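Local atomic coordinates of 3-oxoacyl-(acyl-carrier protein) synthase II (Thermus thermophilus, PDB entry 1J3N), a protein that probably catalyses the decarboxylative condensation of malonyl-acyl carrier protein with a growing acyl chain, the carbon-carbon bond-forming step of fatty acid elongation. Residues A49-V54 against M229-G234; G107-W112 against E189-P194; L12-V17 against S334-L339; R218-S223 against P361-L366. All coordinates share one frame; numbering follows the deposited sequence.

Overall arrangement
Four contacts illustrate how a thiolase-fold condensing enzyme ties together distant parts of one chain. Contacts 1 and 3 lie deepest, their centres about 6 Å apart, and meet through the neighbouring strands 4-13 and 232-240. Contact 2, whose centre is about 12 Å from that of contact 1, lies where helix 109-122 approaches the second subunit. On the other flank, contact 4 is centred about 15 Å from contact 3 and 28 Å from contact 2. Along the chain, contact 2 is nested within contact 1 and contact 1 within contact 3, whereas contact 4 crosses both 1 and 3; contacts 3 and 4 each join the N-terminal family region to the C-terminal one.

Contact 1. Residues A49-V54 against M229-G234; sequences AAEVDV and MGEGAG
Ala50 and Gly230 meet in a single parallel beta bridge, which joins the 48-50 region to the chain around Gly230, near strand 232-240 of the thiolase-fold core. Ala50 CA and Gly230 CA are 4.2 Å apart. Ala50 uses both of its backbone polar groups: its N gives a nearly straight bond to Met229 O (3.0 Å, 169° at the hydrogen), while its O takes a weak bond from Glu231 N. The close approach also brings Ala50 CB to 3.6 Å from Gly230 CA, at a position where the partner has no side chain.

Past the bridge the CA atoms lie farther apart, and Glu231, the residue with most surface buried here, reaches across with its side chain. Its CG sits between the backbone N and the carbonyl carbon (chi1 76°) and the chain then runs extended toward Val52, whose CG2 packs 3.6 Å from Glu231 CG. The same methyl covers Glu231 O, a buried carbonyl with no polar partner in the model. Arg38 forms a salt bridge with Glu231 OE2, which probably favours the charged carboxylate. Glu231 OE2 also receives Val52 N on its anti lone pair, in a bond of 2.7 Å and 178°.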
loop_
_atom_site.group_PDB
_atom_site.type_symbol
_atom_site.label_atom_id
_atom_site.label_comp_id
_atom_site.label_asym_id
_atom_site.label_seq_id
_atom_site.Cartn_x
_atom_site.Cartn_y
_atom_site.Cartn_z
ATOM N N ALA A 49 16.386 -17.331 12.630
ATOM C CA ALA A 49 15.185 -16.831 11.962
ATOM C C ALA A 49 14.186 -17.968 11.790
ATOM O O ALA A 49 14.529 -19.147 11.970
ATOM C CB ALA A 49 15.548 -16.239 10.592
ATOM N N ALA A 50 12.953 -17.608 11.443
ATOM C CA ALA A 50 11.899 -18.594 11.227
ATOM C C ALA A 50 11.792 -18.782 9.721
ATOM O O ALA A 50 11.043 -18.075 9.051
ATOM C CB ALA A 50 10.570 -18.088 11.806
ATOM N N GLU A 51 12.558 -19.733 9.197
ATOM C CA GLU A 51 12.577 -20.000 7.769
ATOM C C GLU A 51 11.496 -20.963 7.301
ATOM O O GLU A 51 11.062 -21.864 8.030
ATOM C CB GLU A 51 13.956 -20.532 7.351
ATOM C CG GLU A 51 15.118 -19.623 7.736
ATOM C CD GLU A 51 16.467 -20.202 7.339
ATOM O OE1 GLU A 51 16.593 -21.446 7.332
ATOM O OE2 GLU A 51 17.402 -19.421 7.049
ATOM N N VAL A 52 11.053 -20.743 6.067
ATOM C CA VAL A 52 10.043 -21.577 5.448
ATOM C C VAL A 52 10.754 -22.587 4.555
ATOM O O VAL A 52 11.759 -22.269 3.927
ATOM C CB VAL A 52 9.081 -20.738 4.566
ATOM C CG1 VAL A 52 8.330 -21.646 3.616
ATOM C CG2 VAL A 52 8.095 -19.960 5.444
ATOM N N ASP A 53 10.225 -23.803 4.512
ATOM C CA ASP A 53 10.776 -24.858 3.673
ATOM C C ASP A 53 9.694 -25.249 2.682
ATOM O O ASP A 53 8.726 -25.910 3.045
ATOM C CB ASP A 53 11.169 -26.082 4.510
ATOM C CG ASP A 53 12.401 -25.839 5.358
ATOM O OD1 ASP A 53 13.370 -25.250 4.835
ATOM O OD2 ASP A 53 12.402 -26.249 6.539
ATOM N N VAL A 54 9.846 -24.827 1.434
ATOM C CA VAL A 54 8.860 -25.145 0.416
ATOM C C VAL A 54 9.516 -25.203 -0.957
ATOM O O VAL A 54 10.467 -24.466 -1.237
ATOM C CB VAL A 54 7.724 -24.088 0.387
ATOM C CG1 VAL A 54 8.247 -22.767 -0.146
ATOM C CG2 VAL A 54 6.567 -24.586 -0.464
ATOM N N MET A 229 12.912 -12.592 13.177
ATOM C CA MET A 229 12.323 -12.378 11.864
ATOM C C MET A 229 11.897 -13.701 11.263
ATOM O O MET A 229 12.647 -14.675 11.290
ATOM C CB MET A 229 13.303 -11.692 10.912
ATOM C CG MET A 229 12.619 -11.198 9.631
ATOM S SD MET A 229 13.769 -10.818 8.294
ATOM C CE MET A 229 14.213 -9.123 8.690
ATOM N N GLY A 230 10.683 -13.720 10.727
ATOM C CA GLY A 230 10.152 -14.913 10.101
ATOM C C GLY A 230 9.829 -14.561 8.666
ATOM O O GLY A 230 9.961 -13.411 8.260
ATOM N N GLU A 231 9.426 -15.545 7.883
ATOM C CA GLU A 231 9.088 -15.295 6.496
ATOM C C GLU A 231 7.866 -16.136 6.196
ATOM O O GLU A 231 7.510 -17.031 6.972
ATOM C CB GLU A 231 10.239 -15.706 5.570
ATOM C CG GLU A 231 10.362 -17.203 5.362
ATOM C CD GLU A 231 11.563 -17.582 4.519
ATOM O OE1 GLU A 231 11.948 -16.781 3.638
ATOM O OE2 GLU A 231 12.113 -18.687 4.725
ATOM N N GLY A 232 7.223 -15.848 5.078
ATOM C CA GLY A 232 6.052 -16.607 4.702
ATOM C C GLY A 232 4.977 -15.732 4.103
ATOM O O GLY A 232 5.222 -14.580 3.725
ATOM N N ALA A 233 3.772 -16.277 4.027
ATOM C CA ALA A 233 2.654 -15.540 3.463
ATOM C C ALA A 233 1.332 -16.102 3.941
ATOM O O ALA A 233 1.212 -17.284 4.261
ATOM C CB ALA A 233 2.706 -15.591 1.939
ATOM N N GLY A 234 0.334 -15.233 3.976
ATOM C CA GLY A 234 -0.985 -15.651 4.386
ATOM C C GLY A 234 -1.957 -15.019 3.418
ATOM O O GLY A 234 -1.988 -13.792 3.288
#

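Contact 2. Residues G107-W112 against E189-P194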
loop_
_atom_site.group_PDB
_atom_site.type_symbol
_atom_site.label_atom_id
_atom_site.label_comp_id
_atom_site.label_asym_id
_atom_site.label_seq_id
_atom_site.Cartn_x
_atom_site.Cartn_y
_atom_site.Cartn_z
ATOM N N GLY A 107 8.820 -5.923 0.198
ATOM C CA GLY A 107 8.816 -6.278 -1.210
ATOM C C GLY A 107 9.999 -7.151 -1.595
ATOM O O GLY A 107 10.421 -7.997 -0.814
ATOM N N GLY A 108 10.552 -6.927 -2.784
ATOM C CA GLY A 108 11.664 -7.738 -3.262
ATOM C C GLY A 108 13.032 -7.500 -2.653
ATOM O O GLY A 108 13.948 -7.029 -3.328
ATOM N N MET A 109 13.180 -7.858 -1.385
ATOM C CA MET A 109 14.437 -7.688 -0.664
ATOM C C MET A 109 15.639 -8.376 -1.341
ATOM O O MET A 109 16.704 -7.775 -1.471
ATOM C CB MET A 109 14.272 -8.212 0.766
ATOM C CG MET A 109 15.360 -7.778 1.741
ATOM S SD MET A 109 15.454 -5.985 1.965
ATOM C CE MET A 109 17.202 -5.736 1.665
ATOM N N GLU A 110 15.482 -9.628 -1.767
ATOM C CA GLU A 110 16.589 -10.328 -2.420
ATOM C C GLU A 110 16.959 -9.647 -3.733
ATOM O O GLU A 110 18.140 -9.507 -4.063
ATOM C CB GLU A 110 16.239 -11.794 -2.699
ATOM C CG GLU A 110 15.995 -12.655 -1.467
ATOM C CD GLU A 110 15.958 -14.147 -1.795
ATOM O OE1 GLU A 110 15.521 -14.527 -2.906
ATOM O OE2 GLU A 110 16.363 -14.944 -0.932
ATOM N N THR A 111 15.942 -9.217 -4.476
ATOM C CA THR A 111 16.153 -8.546 -5.752
ATOM C C THR A 111 16.897 -7.235 -5.543
ATOM O O THR A 111 17.768 -6.864 -6.335
ATOM C CB THR A 111 14.803 -8.275 -6.466
ATOM O OG1 THR A 111 14.196 -9.522 -6.822
ATOM C CG2 THR A 111 15.017 -7.442 -7.730
ATOM N N TRP A 112 16.560 -6.534 -4.466
ATOM C CA TRP A 112 17.219 -5.274 -4.163
ATOM C C TRP A 112 18.719 -5.484 -3.959
ATOM O O TRP A 112 19.531 -4.689 -4.431
ATOM C CB TRP A 112 16.613 -4.635 -2.907
ATOM C CG TRP A 112 15.509 -3.642 -3.183
ATOM C CD1 TRP A 112 14.177 -3.786 -2.899
ATOM C CD2 TRP A 112 15.662 -2.325 -3.729
ATOM N NE1 TRP A 112 13.494 -2.634 -3.230
ATOM C CE2 TRP A 112 14.381 -1.723 -3.742
ATOM C CE3 TRP A 112 16.756 -1.597 -4.210
ATOM C CZ2 TRP A 112 14.167 -0.418 -4.213
ATOM C CZ3 TRP A 112 16.545 -0.296 -4.681
ATOM C CH2 TRP A 112 15.258 0.276 -4.676
ATOM N N GLU A 189 6.000 -11.756 2.912
ATOM C CA GLU A 189 7.274 -11.139 3.256
ATOM C C GLU A 189 8.386 -12.144 3.036
ATOM O O GLU A 189 8.247 -13.306 3.400
ATOM C CB GLU A 189 7.292 -10.688 4.712
ATOM C CG GLU A 189 8.279 -9.572 4.956
ATOM C CD GLU A 189 7.794 -8.257 4.378
ATOM O OE1 GLU A 189 6.874 -7.662 4.980
ATOM O OE2 GLU A 189 8.316 -7.828 3.320
ATOM N N ALA A 190 9.482 -11.685 2.434
ATOM C CA ALA A 190 10.645 -12.528 2.163
ATOM C C ALA A 190 11.890 -11.682 2.423
ATOM O O ALA A 190 12.649 -11.379 1.503
ATOM C CB ALA A 190 10.623 -13.003 0.714
ATOM N N ALA A 191 12.088 -11.301 3.682
ATOM C CA ALA A 191 13.212 -10.454 4.047
ATOM C C ALA A 191 14.332 -11.111 4.861
ATOM O O ALA A 191 15.097 -10.421 5.550
ATOM C CB ALA A 191 12.699 -9.221 4.774
ATOM N N ILE A 192 14.433 -12.432 4.802
ATOM C CA ILE A 192 15.509 -13.103 5.514
ATOM C C ILE A 192 16.717 -12.989 4.593
ATOM O O ILE A 192 17.025 -13.900 3.815
ATOM C CB ILE A 192 15.174 -14.586 5.799
ATOM C CG1 ILE A 192 13.975 -14.662 6.757
ATOM C CG2 ILE A 192 16.385 -15.291 6.415
ATOM C CD1 ILE A 192 13.612 -16.078 7.222
ATOM N N THR A 193 17.362 -11.827 4.656
ATOM C CA THR A 193 18.534 -11.540 3.843
ATOM C C THR A 193 19.587 -10.834 4.699
ATOM O O THR A 193 19.289 -10.313 5.781
ATOM C CB THR A 193 18.165 -10.662 2.611
ATOM O OG1 THR A 193 17.863 -9.325 3.029
ATOM C CG2 THR A 193 16.963 -11.237 1.896
ATOM N N PRO A 194 20.841 -10.824 4.233
ATOM C CA PRO A 194 21.930 -10.179 4.980
ATOM C C PRO A 194 21.636 -8.729 5.341
ATOM O O PRO A 194 21.812 -8.308 6.491
ATOM C CB PRO A 194 23.121 -10.291 4.028
ATOM C CG PRO A 194 22.815 -11.523 3.223
ATOM C CD PRO A 194 21.333 -11.435 2.985
HETATM O O HOH W 1 9.556 -9.091 1.538
HETATM O O HOH W 2 15.623 -15.110 1.753
#
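Met109 and Thr193 pack together at the N-termini of helices 109-122 and 194-202 of the thiolase-fold subunit, beside the dimer interface. Gly108 is the N-cap of helix 109-122 and Thr193 that of helix 194-202. No direct hydrogen bond joins the two segments; van der Waals contact and water do the work.

The van der Waals contacts centre on Met109. Its CG, anti to the backbone N (chi1 -165°), passes obliquely over Thr193 and comes 3.2 Å from Thr193 OG1, with Thr193 CG2 also near. Behind it, Met109 CB rests 3.6 Å from Ala190 O, and Met109 CG lies 4.3 Å from Ala191 CB. At the next residue, Glu110 CG touches the Thr193 methyl CG2 at 3.8 Å. Thr193 OG1 has its main polar partner in Glu113, with a weak capping bond to Ala196 N besides. Met109 also packs on Trp112 of the second subunit, and Trp112 of this chain stacks on Trp112 of the second subunit.

Two waters supply the polar links. The first donates to Gly107 O and to Glu189 OE2 and accepts from Ala190 N, tying three groups through one molecule; Glu189 is itself gripped by the backbone N atoms of Gly105, Ile106 and Gly341. The second donates both its hydrogens, reaching Ile192 O at 2.8 Å and, also at 2.8 Å, Glu110 OE2, the oxygen that forms a salt bridge with Arg70.

Contact 3. Residues L12-V17 against S334-L339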
loop_
_atom_site.group_PDB
_atom_site.type_symbol
_atom_site.label_atom_id
_atom_site.label_comp_id
_atom_site.label_asym_id
_atom_site.label_seq_id
_atom_site.Cartn_x
_atom_site.Cartn_y
_atom_site.Cartn_z
ATOM N N LEU A 12 1.455 -20.268 4.403
ATOM C CA LEU A 12 2.815 -20.693 4.078
ATOM C C LEU A 12 3.634 -20.179 5.258
ATOM O O LEU A 12 4.014 -19.011 5.292
ATOM C CB LEU A 12 3.289 -20.051 2.770
ATOM C CG LEU A 12 4.633 -20.541 2.228
ATOM C CD1 LEU A 12 4.592 -22.051 2.013
ATOM C CD2 LEU A 12 4.950 -19.830 0.926
ATOM N N THR A 13 3.903 -21.052 6.227
ATOM C CA THR A 13 4.621 -20.635 7.430
ATOM C C THR A 13 5.849 -21.436 7.825
ATOM O O THR A 13 6.099 -22.520 7.297
ATOM C CB THR A 13 3.668 -20.641 8.653
ATOM O OG1 THR A 13 3.583 -21.970 9.190
ATOM C CG2 THR A 13 2.283 -20.192 8.238
ATOM N N PRO A 14 6.639 -20.896 8.774
ATOM C CA PRO A 14 7.861 -21.512 9.299
ATOM C C PRO A 14 7.630 -22.830 10.050
ATOM O O PRO A 14 8.584 -23.533 10.372
ATOM C CB PRO A 14 8.426 -20.428 10.215
ATOM C CG PRO A 14 8.038 -19.180 9.514
ATOM C CD PRO A 14 6.585 -19.473 9.153
ATOM N N ILE A 15 6.374 -23.164 10.337
ATOM C CA ILE A 15 6.085 -24.414 11.042
ATOM C C ILE A 15 5.102 -25.286 10.283
ATOM O O ILE A 15 4.565 -26.245 10.830
ATOM C CB ILE A 15 5.523 -24.166 12.455
ATOM C CG1 ILE A 15 4.153 -23.491 12.373
ATOM C CG2 ILE A 15 6.489 -23.306 13.251
ATOM C CD1 ILE A 15 3.571 -23.151 13.755
ATOM N N GLY A 16 4.860 -24.949 9.020
ATOM C CA GLY A 16 3.951 -25.749 8.227
ATOM C C GLY A 16 3.505 -25.140 6.916
ATOM O O GLY A 16 3.172 -23.955 6.855
ATOM N N VAL A 17 3.514 -25.950 5.859
ATOM C CA VAL A 17 3.064 -25.505 4.544
ATOM C C VAL A 17 1.619 -25.984 4.442
ATOM O O VAL A 17 1.342 -27.188 4.488
ATOM C CB VAL A 17 3.889 -26.143 3.393
ATOM C CG1 VAL A 17 3.295 -25.752 2.042
ATOM C CG2 VAL A 17 5.338 -25.696 3.467
ATOM N N SER A 334 5.263 -16.506 19.029
ATOM C CA SER A 334 6.081 -17.303 19.930
ATOM C C SER A 334 6.585 -18.514 19.147
ATOM O O SER A 334 7.690 -19.010 19.389
ATOM C CB SER A 334 5.250 -17.772 21.125
ATOM O OG SER A 334 4.133 -18.525 20.696
ATOM N N MET A 335 5.772 -18.971 18.194
ATOM C CA MET A 335 6.114 -20.134 17.379
ATOM C C MET A 335 6.729 -19.861 16.008
ATOM O O MET A 335 7.693 -20.527 15.617
ATOM C CB MET A 335 4.879 -21.011 17.191
ATOM C CG MET A 335 4.388 -21.673 18.467
ATOM S SD MET A 335 2.806 -22.499 18.223
ATOM C CE MET A 335 1.686 -21.149 18.523
ATOM N N ILE A 336 6.175 -18.905 15.268
ATOM C CA ILE A 336 6.684 -18.602 13.927
ATOM C C ILE A 336 7.457 -17.298 13.818
ATOM O O ILE A 336 7.915 -16.928 12.736
ATOM C CB ILE A 336 5.540 -18.539 12.892
ATOM C CG1 ILE A 336 4.586 -17.386 13.238
ATOM C CG2 ILE A 336 4.801 -19.869 12.854
ATOM C CD1 ILE A 336 3.535 -17.108 12.154
ATOM N N GLY A 337 7.606 -16.592 14.931
ATOM C CA GLY A 337 8.321 -15.333 14.879
ATOM C C GLY A 337 7.464 -14.229 14.277
ATOM O O GLY A 337 6.245 -14.356 14.205
ATOM N N HIS A 338 8.109 -13.155 13.832
ATOM C CA HIS A 338 7.413 -12.007 13.259
ATOM C C HIS A 338 7.550 -12.014 11.739
ATOM O O HIS A 338 8.649 -11.809 11.206
ATOM C CB HIS A 338 8.014 -10.717 13.818
ATOM C CG HIS A 338 7.196 -9.494 13.545
ATOM N ND1 HIS A 338 6.360 -9.382 12.456
ATOM C CD2 HIS A 338 7.105 -8.318 14.211
ATOM C CE1 HIS A 338 5.787 -8.191 12.462
ATOM N NE2 HIS A 338 6.224 -7.525 13.516
ATOM N N LEU A 339 6.435 -12.230 11.047
ATOM C CA LEU A 339 6.453 -12.283 9.598
ATOM C C LEU A 339 6.275 -10.929 8.943
ATOM O O LEU A 339 5.935 -10.848 7.763
ATOM C CB LEU A 339 5.398 -13.270 9.087
ATOM C CG LEU A 339 5.853 -14.738 9.023
ATOM C CD1 LEU A 339 6.302 -15.216 10.411
ATOM C CD2 LEU A 339 4.723 -15.611 8.499
#
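Ile15 and Ile336 adopt nearly the same first torsion, chi1 66° and 64°, which wedges each CG1 between the backbone N and the carbonyl carbon and turns each CG2 anti to the carbonyl carbon. In Ile336 this presents the CG2 methyl to the facing segment, where Ile15, extended beyond CG1, lies across it at about a right angle. Ile15 CD1 is 3.6 Å from Ile336 CG2, and Ile15 CG1 and CG2 are almost as near to that same methyl. The CG2 branch of Ile15 lies 3.8 Å from Met335 O, and its CD1 end approaches Met335 CB. Pro14 meets Ile336 as well: Pro14 CD is 4.0 Å from Ile336 CB, and the same proline carbon approaches Leu339 CD2.

Pro14 and Ile15 are the two central residues of a type I turn in the beta hairpin that connects strands 4-13 and 16-17 of the thiolase-fold sheet, and the end of helix 333-336 lies against this turn. Gly337, with a phi of 77°, leads the chain out of that helix toward His338. His338 lies beside Cys161 and His301, a grouping consistent with the Cys-His-His centre of this family.

Within the hairpin, Thr13 makes an ST turn, its OG1 accepting from Ile15 N (3.2 Å). Thr13 OG1 in turn donates to Gly16 O at 3.1 Å, in the carbonyl plane and on a lone pair, while Thr13 N binds the same oxygen.

Contact 4. Residues R218-S223 against P361-L366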
loop_
_atom_site.group_PDB
_atom_site.type_symbol
_atom_site.label_atom_id
_atom_site.label_comp_id
_atom_site.label_asym_id
_atom_site.label_seq_id
_atom_site.Cartn_x
_atom_site.Cartn_y
_atom_site.Cartn_z
ATOM N N ARG A 218 9.997 -15.018 22.922
ATOM C CA ARG A 218 9.287 -15.343 24.156
ATOM C C ARG A 218 8.489 -14.137 24.666
ATOM O O ARG A 218 8.842 -13.526 25.677
ATOM C CB ARG A 218 10.318 -15.781 25.206
ATOM C CG ARG A 218 11.423 -14.744 25.442
ATOM C CD ARG A 218 12.559 -15.294 26.305
ATOM N NE ARG A 218 12.066 -16.083 27.432
ATOM C CZ ARG A 218 11.958 -17.407 27.421
ATOM N NH1 ARG A 218 12.314 -18.094 26.343
ATOM N NH2 ARG A 218 11.483 -18.043 28.481
ATOM N N PRO A 219 7.392 -13.791 23.975
ATOM C CA PRO A 219 6.556 -12.650 24.365
ATOM C C PRO A 219 5.930 -12.748 25.746
ATOM O O PRO A 219 5.504 -13.819 26.183
ATOM C CB PRO A 219 5.513 -12.589 23.251
ATOM C CG PRO A 219 5.372 -14.031 22.852
ATOM C CD PRO A 219 6.800 -14.518 22.837
ATOM N N PHE A 220 5.889 -11.606 26.424
ATOM C CA PHE A 220 5.323 -11.480 27.758
ATOM C C PHE A 220 6.192 -12.075 28.862
ATOM O O PHE A 220 5.804 -12.054 30.027
ATOM C CB PHE A 220 3.918 -12.094 27.794
ATOM C CG PHE A 220 3.024 -11.610 26.678
ATOM C CD1 PHE A 220 2.794 -10.248 26.490
ATOM C CD2 PHE A 220 2.456 -12.511 25.782
ATOM C CE1 PHE A 220 2.016 -9.790 25.424
ATOM C CE2 PHE A 220 1.674 -12.063 24.710
ATOM C CZ PHE A 220 1.458 -10.703 24.533
ATOM N N THR A 221 7.365 -12.603 28.513
ATOM C CA THR A 221 8.245 -13.155 29.536
ATOM C C THR A 221 9.175 -12.054 30.037
ATOM O O THR A 221 9.404 -11.057 29.349
ATOM C CB THR A 221 9.122 -14.305 29.014
ATOM O OG1 THR A 221 9.986 -13.812 27.984
ATOM C CG2 THR A 221 8.262 -15.446 28.489
ATOM N N LEU A 222 9.709 -12.242 31.237
ATOM C CA LEU A 222 10.611 -11.270 31.840
ATOM C C LEU A 222 11.929 -11.150 31.080
ATOM O O LEU A 222 12.585 -10.115 31.134
ATOM C CB LEU A 222 10.890 -11.665 33.289
ATOM C CG LEU A 222 9.731 -11.513 34.280
ATOM C CD1 LEU A 222 9.957 -12.408 35.494
ATOM C CD2 LEU A 222 9.612 -10.049 34.693
ATOM N N SER A 223 12.310 -12.208 30.367
ATOM C CA SER A 223 13.565 -12.218 29.616
ATOM C C SER A 223 13.445 -11.888 28.125
ATOM O O SER A 223 14.401 -12.084 27.368
ATOM C CB SER A 223 14.253 -13.577 29.780
ATOM O OG SER A 223 13.382 -14.640 29.424
ATOM N N PRO A 361 -4.809 -21.438 20.347
ATOM C CA PRO A 361 -3.376 -21.711 20.201
ATOM C C PRO A 361 -2.612 -21.127 21.384
ATOM O O PRO A 361 -2.994 -20.090 21.919
ATOM C CB PRO A 361 -3.035 -21.048 18.869
ATOM C CG PRO A 361 -3.990 -19.904 18.813
ATOM C CD PRO A 361 -5.280 -20.529 19.287
ATOM N N PRO A 362 -1.517 -21.785 21.799
ATOM C CA PRO A 362 -0.691 -21.348 22.932
ATOM C C PRO A 362 0.394 -20.324 22.625
ATOM O O PRO A 362 0.744 -20.077 21.468
ATOM C CB PRO A 362 -0.065 -22.646 23.396
ATOM C CG PRO A 362 0.290 -23.263 22.063
ATOM C CD PRO A 362 -0.992 -23.050 21.247
ATOM N N THR A 363 0.928 -19.744 23.692
ATOM C CA THR A 363 2.027 -18.805 23.590
ATOM C C THR A 363 3.135 -19.640 24.205
ATOM O O THR A 363 3.201 -19.774 25.431
ATOM C CB THR A 363 1.818 -17.548 24.465
ATOM O OG1 THR A 363 0.634 -16.857 24.055
ATOM C CG2 THR A 363 3.002 -16.606 24.331
ATOM N N ILE A 364 3.985 -20.237 23.375
ATOM C CA ILE A 364 5.067 -21.058 23.915
ATOM C C ILE A 364 6.180 -20.208 24.529
ATOM O O ILE A 364 6.176 -18.981 24.419
ATOM C CB ILE A 364 5.682 -21.992 22.831
ATOM C CG1 ILE A 364 6.418 -21.172 21.770
ATOM C CG2 ILE A 364 4.579 -22.834 22.179
ATOM C CD1 ILE A 364 7.227 -22.034 20.802
ATOM N N ASN A 365 7.122 -20.875 25.189
ATOM C CA ASN A 365 8.264 -20.227 25.824
ATOM C C ASN A 365 7.894 -19.323 26.996
ATOM O O ASN A 365 8.726 -18.551 27.476
ATOM C CB ASN A 365 9.069 -19.415 24.801
ATOM C CG ASN A 365 9.724 -20.287 23.736
ATOM O OD1 ASN A 365 10.087 -21.441 23.988
ATOM N ND2 ASN A 365 9.899 -19.726 22.542
ATOM N N LEU A 366 6.652 -19.421 27.454
ATOM C CA LEU A 366 6.181 -18.618 28.578
ATOM C C LEU A 366 6.699 -19.242 29.883
ATOM O O LEU A 366 5.929 -19.550 30.792
ATOM C CB LEU A 366 4.652 -18.594 28.573
ATOM C CG LEU A 366 3.941 -17.492 29.347
ATOM C CD1 LEU A 366 4.090 -16.167 28.618
ATOM C CD2 LEU A 366 2.480 -17.851 29.484
HETATM O O HOH W 3 11.473 -20.940 26.859
HETATM O O HOH W 4 6.904 -16.558 25.763
#
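Arg218 lays one face of its guanidinium over Asn365 O. Its CG takes the position between the backbone N and the carbonyl carbon (chi1 55°), and a bend at chi3 (-42°) folds the group back over the facing segment. Arg218 NH2 comes 3.0 Å from Asn365 O, but the angle is poor for a hydrogen bond; the contact is that of a flat cation above an oxygen. The guanidinium and the Asn365 amide planes differ by 25°, and a water in the guanidinium plane accepts from Arg218 NH1 and donates to Asn365 OD1. The group is steadied by a salt bridge to Asp368 and by Lys215 O, while Glu214 O and Ser217 O hold Asn365 ND2.

Thr221 splits its two branches between the segments. Its OG1 donates to Arg218 O at 2.6 Å, which leaves the methyl CG2 to face Asn365 O at 3.3 Å. Leu366 starts away from the partner, yet its CD1 swings back to lie 3.7 Å from Pro219 O and 4.2 Å from Phe220 CB. Pro219 CG meets Thr363 CG2 at 3.8 Å, and this methyl also sits at the edge of the Phe220 ring, near its plane.

A second water donates to both Pro219 O and Ile364 O. Phe220 has the positive phi expected at the third position of a type II beta turn, and this Arg218-Thr221 turn is what the 361-366 loop packs against.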